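Local structure of autoinducer 2-binding protein LsrB (Clostridium saccharobutylicum DSM 13864, 6DSP) at residues A[228-236]-A[259-268]; A[307-315]-A[324-332]. The protein binds the quorum-sensing signal autoinducer-2, probably as a solute-binding receptor of the kind that generally recognises sugar-like ligands. All coordinates share one frame; numbering follows the deposited sequence.

Interaction 1 (A[228-236]-A[259-268])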
ATOM      1  N   LEU A 228       6.884  -7.461  -5.140  1.00 11.65           N
ATOM      2  CA  LEU A 228       8.099  -7.736  -4.374  1.00 11.51           C
ATOM      3  C   LEU A 228       8.386  -9.228  -4.249  1.00 11.55           C
ATOM      4  O   LEU A 228       9.486  -9.659  -4.624  1.00 12.19           O
ATOM      5  CB  LEU A 228       8.049  -7.011  -3.021  1.00 11.94           C
ATOM      6  CG  LEU A 228       9.278  -7.327  -2.151  1.00 12.50           C
ATOM      7  CD1 LEU A 228      10.617  -6.964  -2.851  1.00 13.22           C
ATOM      8  CD2 LEU A 228       9.186  -6.614  -0.812  1.00 13.29           C
ATOM      9  N   PRO A 229       7.465 -10.073  -3.758  1.00 11.61           N
ATOM     10  CA  PRO A 229       7.783 -11.513  -3.721  1.00 12.16           C
ATOM     11  C   PRO A 229       7.917 -12.107  -5.106  1.00 12.54           C
ATOM     12  O   PRO A 229       8.736 -13.010  -5.306  1.00 12.98           O
ATOM     13  CB  PRO A 229       6.629 -12.125  -2.920  1.00 12.82           C
ATOM     14  CG  PRO A 229       5.487 -11.085  -3.022  1.00 12.98           C
ATOM     15  CD  PRO A 229       6.212  -9.746  -3.043  1.00 13.02           C
ATOM     16  N   GLY A 230       7.182 -11.596  -6.095  1.00 11.71           N
ATOM     17  CA  GLY A 230       7.355 -12.121  -7.441  1.00 12.39           C
ATOM     18  C   GLY A 230       8.735 -11.811  -7.991  1.00 12.38           C
ATOM     19  O   GLY A 230       9.348 -12.649  -8.660  1.00 12.26           O
ATOM     20  N   GLN A 231       9.235 -10.596  -7.722  1.00 12.24           N
ATOM     21  CA  GLN A 231      10.564 -10.228  -8.199  1.00 12.28           C
ATOM     22  C   GLN A 231      11.638 -11.040  -7.489  1.00 12.28           C
ATOM     23  O   GLN A 231      12.632 -11.438  -8.102  1.00 12.37           O
ATOM     24  CB  GLN A 231      10.784  -8.750  -7.937  1.00 12.26           C
ATOM     25  CG  GLN A 231      12.074  -8.227  -8.603  1.00 12.12           C
ATOM     26  CD  GLN A 231      11.966  -8.326 -10.106  1.00 12.30           C
ATOM     27  OE1 GLN A 231      11.168  -7.602 -10.714  1.00 12.83           O
ATOM     28  NE2 GLN A 231      12.791  -9.186 -10.727  1.00 12.88           N
ATOM     29  N   ALA A 232      11.464 -11.277  -6.185  1.00 11.83           N
ATOM     30  CA  ALA A 232      12.413 -12.126  -5.475  1.00 11.97           C
ATOM     31  C   ALA A 232      12.406 -13.538  -6.057  1.00 12.36           C
ATOM     32  O   ALA A 232      13.468 -14.145  -6.294  1.00 13.07           O
ATOM     33  CB  ALA A 232      12.096 -12.156  -3.991  1.00 13.01           C
ATOM     34  N   GLN A 233      11.215 -14.078  -6.331  1.00 12.66           N
ATOM     35  CA  GLN A 233      11.147 -15.410  -6.936  1.00 13.30           C
ATOM     36  C   GLN A 233      11.818 -15.427  -8.310  1.00 12.45           C
ATOM     37  O   GLN A 233      12.538 -16.373  -8.660  1.00 12.37           O
ATOM     38  CB  GLN A 233       9.679 -15.824  -7.057  1.00 13.89           C
ATOM     39  CG  GLN A 233       9.534 -17.222  -7.622  1.00 14.75           C
ATOM     40  CD  GLN A 233      10.027 -18.294  -6.665  1.00 15.21           C
ATOM     41  OE1 GLN A 233       9.744 -18.221  -5.449  1.00 16.18           O
ATOM     42  NE2 GLN A 233      10.750 -19.284  -7.183  1.00 15.98           N
ATOM     43  N   ALA A 234      11.617 -14.361  -9.096  1.00 12.43           N
ATOM     44  CA  ALA A 234      12.264 -14.284 -10.399  1.00 12.92           C
ATOM     45  C   ALA A 234      13.783 -14.306 -10.266  1.00 13.14           C
ATOM     46  O   ALA A 234      14.480 -14.976 -11.040  1.00 13.70           O
ATOM     47  CB  ALA A 234      11.831 -13.014 -11.124  1.00 12.97           C
ATOM     48  N   ALA A 235      14.313 -13.571  -9.285  1.00 12.91           N
ATOM     49  CA  ALA A 235      15.749 -13.555  -9.064  1.00 12.67           C
ATOM     50  C   ALA A 235      16.230 -14.940  -8.682  1.00 12.87           C
ATOM     51  O   ALA A 235      17.233 -15.433  -9.211  1.00 13.64           O
ATOM     52  CB  ALA A 235      16.073 -12.525  -7.987  1.00 13.46           C
ATOM     53  N   GLN A 236      15.523 -15.592  -7.763  1.00 12.95           N
ATOM     54  CA  GLN A 236      15.905 -16.941  -7.368  1.00 13.39           C
ATOM     55  C   GLN A 236      15.837 -17.910  -8.556  1.00 13.31           C
ATOM     56  O   GLN A 236      16.737 -18.745  -8.745  1.00 13.29           O
ATOM     57  CB  GLN A 236      14.995 -17.378  -6.228  1.00 15.73           C
ATOM     58  CG  GLN A 236      15.433 -18.667  -5.616  1.00 19.98           C
ATOM     59  CD  GLN A 236      14.467 -19.065  -4.546  1.00 26.68           C
ATOM     60  OE1 GLN A 236      14.491 -18.509  -3.475  1.00 29.68           O
ATOM     61  NE2 GLN A 236      13.558 -19.979  -4.858  1.00 29.36           N
ATOM     62  N   TYR A 259      12.613 -15.765   1.406  1.00 15.56           N
ATOM     63  CA  TYR A 259      13.509 -15.121   0.449  1.00 15.48           C
ATOM     64  C   TYR A 259      14.681 -14.471   1.160  1.00 15.63           C
ATOM     65  O   TYR A 259      15.813 -14.498   0.664  1.00 16.16           O
ATOM     66  CB  TYR A 259      12.767 -14.056  -0.376  1.00 15.00           C
ATOM     67  CG  TYR A 259      11.727 -14.631  -1.327  1.00 14.34           C
ATOM     68  CD1 TYR A 259      12.086 -15.561  -2.306  1.00 14.41           C
ATOM     69  CD2 TYR A 259      10.364 -14.263  -1.231  1.00 14.58           C
ATOM     70  CE1 TYR A 259      11.135 -16.121  -3.145  1.00 14.58           C
ATOM     71  CE2 TYR A 259       9.400 -14.801  -2.087  1.00 14.47           C
ATOM     72  CZ  TYR A 259       9.797 -15.739  -3.036  1.00 14.72           C
ATOM     73  OH  TYR A 259       8.828 -16.272  -3.844  1.00 15.65           O
ATOM     74  N   CYS A 260      14.424 -13.859   2.308  1.00 15.86           N
ATOM     75  CA  CYS A 260      15.508 -13.213   3.035  1.00 16.96           C
ATOM     76  C   CYS A 260      16.463 -14.244   3.634  1.00 18.26           C
ATOM     77  O   CYS A 260      17.697 -14.105   3.523  1.00 18.53           O
ATOM     78  CB  CYS A 260      14.892 -12.254   4.071  1.00 17.58           C
ATOM     79  SG  CYS A 260      16.117 -11.265   4.938  1.00 18.55           S
ATOM     80  N   ASN A 261      15.912 -15.324   4.204  1.00 18.28           N
ATOM     81  CA  ASN A 261      16.756 -16.398   4.745  1.00 19.57           C
ATOM     82  C   ASN A 261      17.580 -17.069   3.650  1.00 19.86           C
ATOM     83  O   ASN A 261      18.692 -17.550   3.913  1.00 21.58           O
ATOM     84  CB  ASN A 261      15.902 -17.446   5.469  1.00 21.02           C
ATOM     85  CG  ASN A 261      15.441 -16.970   6.833  1.00 22.76           C
ATOM     86  OD1 ASN A 261      16.174 -16.268   7.527  1.00 23.90           O
ATOM     87  ND2 ASN A 261      14.241 -17.358   7.230  1.00 23.57           N
ATOM     88  N   ASP A 262      17.063 -17.108   2.428  1.00 18.95           N
ATOM     89  CA  ASP A 262      17.781 -17.707   1.307  1.00 19.17           C
ATOM     90  C   ASP A 262      18.724 -16.724   0.631  1.00 18.79           C
ATOM     91  O   ASP A 262      19.314 -17.066  -0.403  1.00 20.02           O
ATOM     92  CB  ASP A 262      16.792 -18.249   0.266  1.00 20.99           C
ATOM     93  CG  ASP A 262      16.059 -19.478   0.758  1.00 23.55           C
ATOM     94  OD1 ASP A 262      16.524 -20.043   1.767  1.00 25.71           O
ATOM     95  OD2 ASP A 262      15.032 -19.878   0.145  1.00 24.11           O
ATOM     96  N   GLY A 263      18.847 -15.506   1.167  1.00 17.98           N
ATOM     97  CA  GLY A 263      19.813 -14.545   0.668  1.00 17.81           C
ATOM     98  C   GLY A 263      19.402 -13.849  -0.603  1.00 16.01           C
ATOM     99  O   GLY A 263      20.256 -13.274  -1.287  1.00 16.05           O
ATOM    100  N   ILE A 264      18.111 -13.866  -0.950  1.00 15.26           N
ATOM    101  CA  ILE A 264      17.693 -13.293  -2.216  1.00 15.02           C
ATOM    102  C   ILE A 264      17.604 -11.778  -2.111  1.00 14.84           C
ATOM    103  O   ILE A 264      17.830 -11.081  -3.109  1.00 15.22           O
ATOM    104  CB  ILE A 264      16.341 -13.893  -2.686  1.00 15.05           C
ATOM    105  CG1 ILE A 264      16.401 -15.421  -2.716  1.00 16.27           C
ATOM    106  CG2 ILE A 264      15.940 -13.315  -4.050  1.00 15.63           C
ATOM    107  CD1 ILE A 264      17.510 -15.946  -3.600  1.00 17.59           C
ATOM    108  N   LEU A 265      17.200 -11.250  -0.950  1.00 14.40           N
ATOM    109  CA  LEU A 265      17.186  -9.806  -0.733  1.00 15.11           C
ATOM    110  C   LEU A 265      17.568  -9.528   0.714  1.00 15.53           C
ATOM    111  O   LEU A 265      17.365 -10.354   1.602  1.00 16.19           O
ATOM    112  CB  LEU A 265      15.826  -9.136  -1.071  1.00 15.27           C
ATOM    113  CG  LEU A 265      14.710  -9.201  -0.016  1.00 15.09           C
ATOM    114  CD1 LEU A 265      13.550  -8.270  -0.399  1.00 14.99           C
ATOM    115  CD2 LEU A 265      14.180 -10.618   0.140  1.00 15.47           C
ATOM    116  N   THR A 266      18.038  -8.312   0.944  1.00 15.55           N
ATOM    117  CA  THR A 266      18.498  -7.916   2.258  1.00 16.26           C
ATOM    118  C   THR A 266      17.435  -7.193   3.062  1.00 15.50           C
ATOM    119  O   THR A 266      17.400  -7.336   4.288  1.00 16.27           O
ATOM    120  CB  THR A 266      19.704  -6.954   2.084  1.00 19.44           C
ATOM    121  OG1 THR A 266      20.715  -7.609   1.301  1.00 22.91           O
ATOM    122  CG2 THR A 266      20.277  -6.544   3.428  1.00 20.55           C
ATOM    123  N   ARG A 267      16.574  -6.400   2.419  1.00 14.44           N
ATOM    124  CA  ARG A 267      15.844  -5.377   3.149  1.00 14.57           C
ATOM    125  C   ARG A 267      14.593  -5.012   2.365  1.00 13.66           C
ATOM    126  O   ARG A 267      14.647  -4.864   1.144  1.00 14.34           O
ATOM    127  CB  ARG A 267      16.754  -4.142   3.300  1.00 15.71           C
ATOM    128  CG  ARG A 267      16.100  -2.931   3.939  1.00 16.76           C
ATOM    129  CD  ARG A 267      17.129  -1.791   4.052  1.00 17.28           C
ATOM    130  NE  ARG A 267      18.122  -2.000   5.099  1.00 17.77           N
ATOM    131  CZ  ARG A 267      19.365  -2.456   4.898  1.00 18.86           C
ATOM    132  NH1 ARG A 267      19.773  -2.789   3.669  1.00 19.60           N
ATOM    133  NH2 ARG A 267      20.194  -2.578   5.933  1.00 19.66           N
ATOM    134  N   TRP A 268      13.484  -4.837   3.082  1.00 13.54           N
ATOM    135  CA  TRP A 268      12.235  -4.345   2.493  1.00 13.23           C
ATOM    136  C   TRP A 268      11.469  -3.698   3.630  1.00 13.47           C
ATOM    137  O   TRP A 268      11.924  -3.714   4.772  1.00 14.32           O
ATOM    138  CB  TRP A 268      11.448  -5.496   1.822  1.00 13.35           C
ATOM    139  CG  TRP A 268      10.785  -6.429   2.796  1.00 13.82           C
ATOM    140  CD1 TRP A 268       9.460  -6.462   3.097  1.00 14.46           C
ATOM    141  CD2 TRP A 268      11.405  -7.476   3.555  1.00 14.43           C
ATOM    142  NE1 TRP A 268       9.216  -7.435   4.020  1.00 14.51           N
ATOM    143  CE2 TRP A 268      10.393  -8.066   4.342  1.00 14.86           C
ATOM    144  CE3 TRP A 268      12.732  -7.942   3.681  1.00 15.30           C
ATOM    145  CZ2 TRP A 268      10.651  -9.106   5.238  1.00 15.79           C
ATOM    146  CZ3 TRP A 268      12.984  -8.990   4.574  1.00 16.73           C
ATOM    147  CH2 TRP A 268      11.948  -9.555   5.337  1.00 16.13           C
TER
HETATM  148  O   HOH W   1      13.453 -18.360  -1.106  1.00 28.34           O
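Ala232 and Ile264 bring the two backbones closest, 6.3 Å between their CA atoms, where helix 228-236 lies against the end of a short helix and the loop that follows it. The short helix 257-261 is closed off by Gly263, whose positive phi (78°) makes a Schellman motif and turns the chain back so that Ile264 faces Ala232. Tyr259 is the knob, set into a hole formed by Pro229, Ala232, Gln233 and Gln236. The methyl CB of Ala232 sits over one ring face as a CH-pi contact, 3.8 Å from the ring centroid of Tyr259. At the ring edge, Tyr259 OH donates to Gln233 OE1 at 2.7 Å, in the carbonyl plane and on a lone pair; a bend at chi2 (69°) folds the Gln233 amide back to meet it. Ile264 CG2 packs on Ala232 O at 3.4 Å, while Leu228 CD2 reaches Trp268 CB at 3.6 Å. At the outer end a water donates to both Gln236 OE1 (2.6 Å) and Asp262 OD2 (2.5 Å). Apolar packing thus holds one end, a single direct bond fixes the phenol, and a water lets two acceptor oxygens sit side by side.

Interaction 2 (A[307-315]-A[324-332])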
ATOM      1  N   VAL A 307      -5.823   9.646  17.416  1.00 24.25           N
ATOM      2  CA  VAL A 307      -5.455  10.012  16.057  1.00 23.24           C
ATOM      3  C   VAL A 307      -5.932  11.428  15.787  1.00 22.82           C
ATOM      4  O   VAL A 307      -6.890  11.911  16.403  1.00 23.98           O
ATOM      5  CB  VAL A 307      -6.003   9.022  15.010  1.00 23.83           C
ATOM      6  CG1 VAL A 307      -5.539   7.626  15.369  1.00 23.68           C
ATOM      7  CG2 VAL A 307      -7.520   9.095  14.924  1.00 25.19           C
ATOM      8  N   GLU A 308      -5.241  12.105  14.871  1.00 21.94           N
ATOM      9  CA  GLU A 308      -5.610  13.451  14.454  1.00 22.56           C
ATOM     10  C   GLU A 308      -6.015  13.413  12.988  1.00 19.91           C
ATOM     11  O   GLU A 308      -5.280  12.873  12.156  1.00 20.18           O
ATOM     12  CB  GLU A 308      -4.453  14.439  14.668  1.00 26.36           C
ATOM     13  CG  GLU A 308      -4.851  15.862  14.309  1.00 30.33           C
ATOM     14  CD  GLU A 308      -3.691  16.822  14.333  1.00 34.40           C
ATOM     15  OE1 GLU A 308      -2.612  16.423  14.814  1.00 35.68           O
ATOM     16  OE2 GLU A 308      -3.858  17.973  13.863  1.00 35.75           O
ATOM     17  N   VAL A 309      -7.169  13.989  12.667  1.00 17.37           N
ATOM     18  CA  VAL A 309      -7.595  14.057  11.267  1.00 16.32           C
ATOM     19  C   VAL A 309      -6.886  15.224  10.591  1.00 16.27           C
ATOM     20  O   VAL A 309      -7.003  16.374  11.026  1.00 17.61           O
ATOM     21  CB  VAL A 309      -9.117  14.196  11.147  1.00 16.57           C
ATOM     22  CG1 VAL A 309      -9.558  14.166   9.673  1.00 16.71           C
ATOM     23  CG2 VAL A 309      -9.796  13.076  11.930  1.00 17.29           C
ATOM     24  N   MET A 310      -6.161  14.928   9.517  1.00 15.93           N
ATOM     25  CA  MET A 310      -5.353  15.876   8.764  1.00 15.95           C
ATOM     26  C   MET A 310      -6.054  16.288   7.482  1.00 14.92           C
ATOM     27  O   MET A 310      -6.913  15.559   6.972  1.00 14.91           O
ATOM     28  CB  MET A 310      -4.010  15.238   8.375  1.00 19.01           C
ATOM     29  CG  MET A 310      -3.348  14.490   9.515  1.00 22.96           C
ATOM     30  SD  MET A 310      -3.074  15.507  10.964  1.00 27.70           S
ATOM     31  CE  MET A 310      -1.915  16.660  10.265  1.00 30.13           C
ATOM     32  N   PRO A 311      -5.698  17.425   6.891  1.00 15.16           N
ATOM     33  CA  PRO A 311      -6.281  17.785   5.584  1.00 14.76           C
ATOM     34  C   PRO A 311      -5.854  16.820   4.489  1.00 13.95           C
ATOM     35  O   PRO A 311      -4.801  16.181   4.553  1.00 14.48           O
ATOM     36  CB  PRO A 311      -5.720  19.189   5.314  1.00 17.18           C
ATOM     37  CG  PRO A 311      -4.634  19.368   6.214  1.00 19.30           C
ATOM     38  CD  PRO A 311      -4.736  18.427   7.373  1.00 17.48           C
ATOM     39  N   ASN A 312      -6.685  16.756   3.447  1.00 13.73           N
ATOM     40  CA  ASN A 312      -6.402  15.870   2.319  1.00 14.10           C
ATOM     41  C   ASN A 312      -5.049  16.174   1.681  1.00 13.73           C
ATOM     42  O   ASN A 312      -4.396  15.270   1.133  1.00 13.78           O
ATOM     43  CB  ASN A 312      -7.495  16.022   1.276  1.00 14.28           C
ATOM     44  CG  ASN A 312      -8.784  15.386   1.728  1.00 14.62           C
ATOM     45  OD1 ASN A 312      -8.781  14.375   2.432  1.00 15.06           O
ATOM     46  ND2 ASN A 312      -9.888  15.996   1.347  1.00 15.98           N
ATOM     47  N   SER A 313      -4.607  17.432   1.742  1.00 14.54           N
ATOM     48  CA  SER A 313      -3.364  17.790   1.090  1.00 15.39           C
ATOM     49  C   SER A 313      -2.123  17.194   1.764  1.00 15.92           C
ATOM     50  O   SER A 313      -1.043  17.280   1.166  1.00 16.74           O
ATOM     51  CB  SER A 313      -3.249  19.309   0.999  1.00 16.65           C
ATOM     52  OG  SER A 313      -3.333  19.901   2.277  1.00 17.70           O
ATOM     53  N   VAL A 314      -2.232  16.533   2.930  1.00 15.71           N
ATOM     54  CA  VAL A 314      -1.065  15.788   3.420  1.00 16.15           C
ATOM     55  C   VAL A 314      -0.661  14.667   2.477  1.00 15.86           C
ATOM     56  O   VAL A 314       0.497  14.229   2.499  1.00 16.81           O
ATOM     57  CB  VAL A 314      -1.243  15.274   4.872  1.00 16.51           C
ATOM     58  CG1 VAL A 314      -1.563  16.401   5.830  1.00 18.67           C
ATOM     59  CG2 VAL A 314      -2.254  14.107   4.983  1.00 15.91           C
ATOM     60  N   LEU A 315      -1.590  14.163   1.659  1.00 15.64           N
ATOM     61  CA  LEU A 315      -1.259  13.119   0.695  1.00 15.88           C
ATOM     62  C   LEU A 315      -1.034  13.645  -0.727  1.00 16.44           C
ATOM     63  O   LEU A 315      -0.629  12.861  -1.600  1.00 18.39           O
ATOM     64  CB  LEU A 315      -2.353  12.041   0.674  1.00 15.62           C
ATOM     65  CG  LEU A 315      -2.588  11.274   1.993  1.00 15.21           C
ATOM     66  CD1 LEU A 315      -3.632  10.187   1.772  1.00 15.02           C
ATOM     67  CD2 LEU A 315      -1.317  10.664   2.534  1.00 15.68           C
ATOM     68  N   THR A 324     -13.966  20.456   5.252  1.00 19.08           N
ATOM     69  CA  THR A 324     -13.299  19.914   6.425  1.00 20.26           C
ATOM     70  C   THR A 324     -13.925  18.622   6.927  1.00 19.21           C
ATOM     71  O   THR A 324     -13.428  18.076   7.909  1.00 20.01           O
ATOM     72  CB  THR A 324     -13.218  20.927   7.562  1.00 23.07           C
ATOM     73  OG1 THR A 324     -14.548  21.242   7.930  1.00 24.50           O
ATOM     74  CG2 THR A 324     -12.463  22.197   7.149  1.00 24.29           C
ATOM     75  N   SER A 325     -14.979  18.104   6.284  1.00 18.23           N
ATOM     76  CA  SER A 325     -15.488  16.781   6.626  1.00 18.94           C
ATOM     77  C   SER A 325     -14.756  15.680   5.876  1.00 16.60           C
ATOM     78  O   SER A 325     -15.110  14.500   6.019  1.00 17.97           O
ATOM     79  CB  SER A 325     -16.976  16.671   6.329  1.00 23.90           C
ATOM     80  OG  SER A 325     -17.249  16.674   4.936  1.00 28.39           O
ATOM     81  N   SER A 326     -13.736  16.027   5.099  1.00 14.62           N
ATOM     82  CA  SER A 326     -12.987  15.062   4.300  1.00 13.98           C
ATOM     83  C   SER A 326     -11.529  15.182   4.722  1.00 13.89           C
ATOM     84  O   SER A 326     -10.966  16.276   4.643  1.00 15.05           O
ATOM     85  CB  SER A 326     -13.167  15.393   2.816  1.00 14.73           C
ATOM     86  OG  SER A 326     -12.340  14.553   2.025  1.00 15.49           O
ATOM     87  N   GLY A 327     -10.916  14.094   5.171  1.00 13.66           N
ATOM     88  CA  GLY A 327      -9.560  14.190   5.673  1.00 13.12           C
ATOM     89  C   GLY A 327      -8.868  12.848   5.788  1.00 12.87           C
ATOM     90  O   GLY A 327      -9.398  11.809   5.374  1.00 13.10           O
ATOM     91  N   VAL A 328      -7.673  12.882   6.384  1.00 12.91           N
ATOM     92  CA  VAL A 328      -6.742  11.755   6.371  1.00 13.10           C
ATOM     93  C   VAL A 328      -6.224  11.497   7.780  1.00 13.54           C
ATOM     94  O   VAL A 328      -5.838  12.435   8.494  1.00 15.21           O
ATOM     95  CB  VAL A 328      -5.554  12.083   5.431  1.00 13.60           C
ATOM     96  CG1 VAL A 328      -4.453  11.014   5.514  1.00 14.34           C
ATOM     97  CG2 VAL A 328      -6.018  12.308   4.002  1.00 13.43           C
ATOM     98  N   VAL A 329      -6.139  10.223   8.161  1.00 13.46           N
ATOM     99  CA  VAL A 329      -5.433   9.802   9.368  1.00 14.08           C
ATOM    100  C   VAL A 329      -4.181   9.072   8.903  1.00 14.02           C
ATOM    101  O   VAL A 329      -4.267   8.180   8.054  1.00 13.98           O
ATOM    102  CB  VAL A 329      -6.317   8.885  10.228  1.00 15.16           C
ATOM    103  CG1 VAL A 329      -5.511   8.248  11.338  1.00 15.95           C
ATOM    104  CG2 VAL A 329      -7.498   9.675  10.784  1.00 15.63           C
ATOM    105  N   LEU A 330      -3.020   9.465   9.435  1.00 14.93           N
ATOM    106  CA  LEU A 330      -1.731   8.873   9.076  1.00 16.13           C
ATOM    107  C   LEU A 330      -1.251   7.899  10.148  1.00 16.52           C
ATOM    108  O   LEU A 330      -1.267   8.221  11.342  1.00 17.12           O
ATOM    109  CB  LEU A 330      -0.688   9.994   8.935  1.00 17.18           C
ATOM    110  CG  LEU A 330      -0.881  10.870   7.687  1.00 19.06           C
ATOM    111  CD1 LEU A 330      -0.089  12.179   7.772  1.00 19.65           C
ATOM    112  CD2 LEU A 330      -0.549  10.094   6.415  1.00 20.41           C
ATOM    113  N   LEU A 331      -0.737   6.739   9.725  1.00 16.10           N
ATOM    114  CA  LEU A 331      -0.054   5.876  10.677  1.00 16.68           C
ATOM    115  C   LEU A 331       1.190   6.581  11.214  1.00 18.35           C
ATOM    116  O   LEU A 331       1.913   7.243  10.450  1.00 18.41           O
ATOM    117  CB  LEU A 331       0.399   4.600   9.981  1.00 17.06           C
ATOM    118  CG  LEU A 331      -0.706   3.646   9.542  1.00 18.42           C
ATOM    119  CD1 LEU A 331      -0.044   2.372   9.058  1.00 18.43           C
ATOM    120  CD2 LEU A 331      -1.704   3.367  10.666  1.00 19.55           C
ATOM    121  N   PRO A 332       1.493   6.430  12.506  1.00 20.07           N
ATOM    122  CA  PRO A 332       2.659   7.108  13.077  1.00 21.00           C
ATOM    123  C   PRO A 332       3.998   6.503  12.711  1.00 21.79           C
ATOM    124  O   PRO A 332       5.024   7.161  12.912  1.00 23.53           O
ATOM    125  CB  PRO A 332       2.421   6.997  14.590  1.00 21.49           C
ATOM    126  CG  PRO A 332       1.593   5.793  14.763  1.00 21.71           C
ATOM    127  CD  PRO A 332       0.676   5.778  13.542  1.00 20.89           C
TER
HETATM  128  O   HOH W   2      -3.052  11.528  11.495  1.00 18.59           O
HETATM  129  O   HOH W   3      -9.208  18.143   3.766  1.00 15.21           O
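Met310 and Val328 pair through both of their backbone amides: Met310 N donates to Val328 O at 2.7 Å and Val328 N to Met310 O at 2.8 Å, making one antiparallel hydrogen-bonded pair. Next to it, Asn312 ND2 gives a nearly straight bond (166°) to Ser326 OG, 2.9 Å away and almost in the amide plane. With chi1 of Ser326 at 174°, its OG points away from the backbone N and turns toward this amide; it also bonds Pro115 O, and Asn312 OD1 takes a bond from Arg118 NH2, so both ends of the amide are held. Where the strands stop pairing directly, water fills in. One molecule joins Glu308 O to Leu330 N, and another accepts from Asn312 N and donates to Ser326 O at 2.7 Å.

Packing lies on two faces of this ladder. On one, Val328 is covered by the turn that follows Pro311: Val314 CG2 meets Val328 CG1 at 3.8 Å, the two side chains lying alongside and running in opposing directions, and Leu315 CD1 touches both Val328 methyls. Leu330 extends this patch, its CD1 against Val314 CG2 and its CD2 against Leu315 CD2. On the other face Val329 CG1 approaches Val307 CB at 3.8 Å, the side chains set roughly perpendicular, while Val309 CG1 lies over Gly327 CA at 4.0 Å.

Strand 327-330 runs between 120-123 and 305-311 in the mixed sheet, with 298-301 beyond, at one edge of the sheet. Leu315 and Leu330 both reach Ser123 of strand 120-123, and on the opposite face Val307 and Val329 rest on Met279 of helix 273-288.

Overall arrangement
Interactions 1 and 2 lie on opposite sides of the chain's centre, their own centres 34 Å apart and their nearest atoms about 14 Å apart, so they never touch. Each belongs to a different sheet region, in keeping with the two-lobed architecture of periplasmic binding proteins: interaction 1 packs beside the parallel four-stranded sheet, interaction 2 is built into the mixed one. Bound autoinducer-2 touches neither contact. The side chain of Leu228 is about 8 Å from it, that of Leu315 about 12 Å, and none of the residues in either contact lines the pocket. Trp268 does lead along its strand to the pocket residue Leu270, and Leu331 touches the pocket residue Trp271.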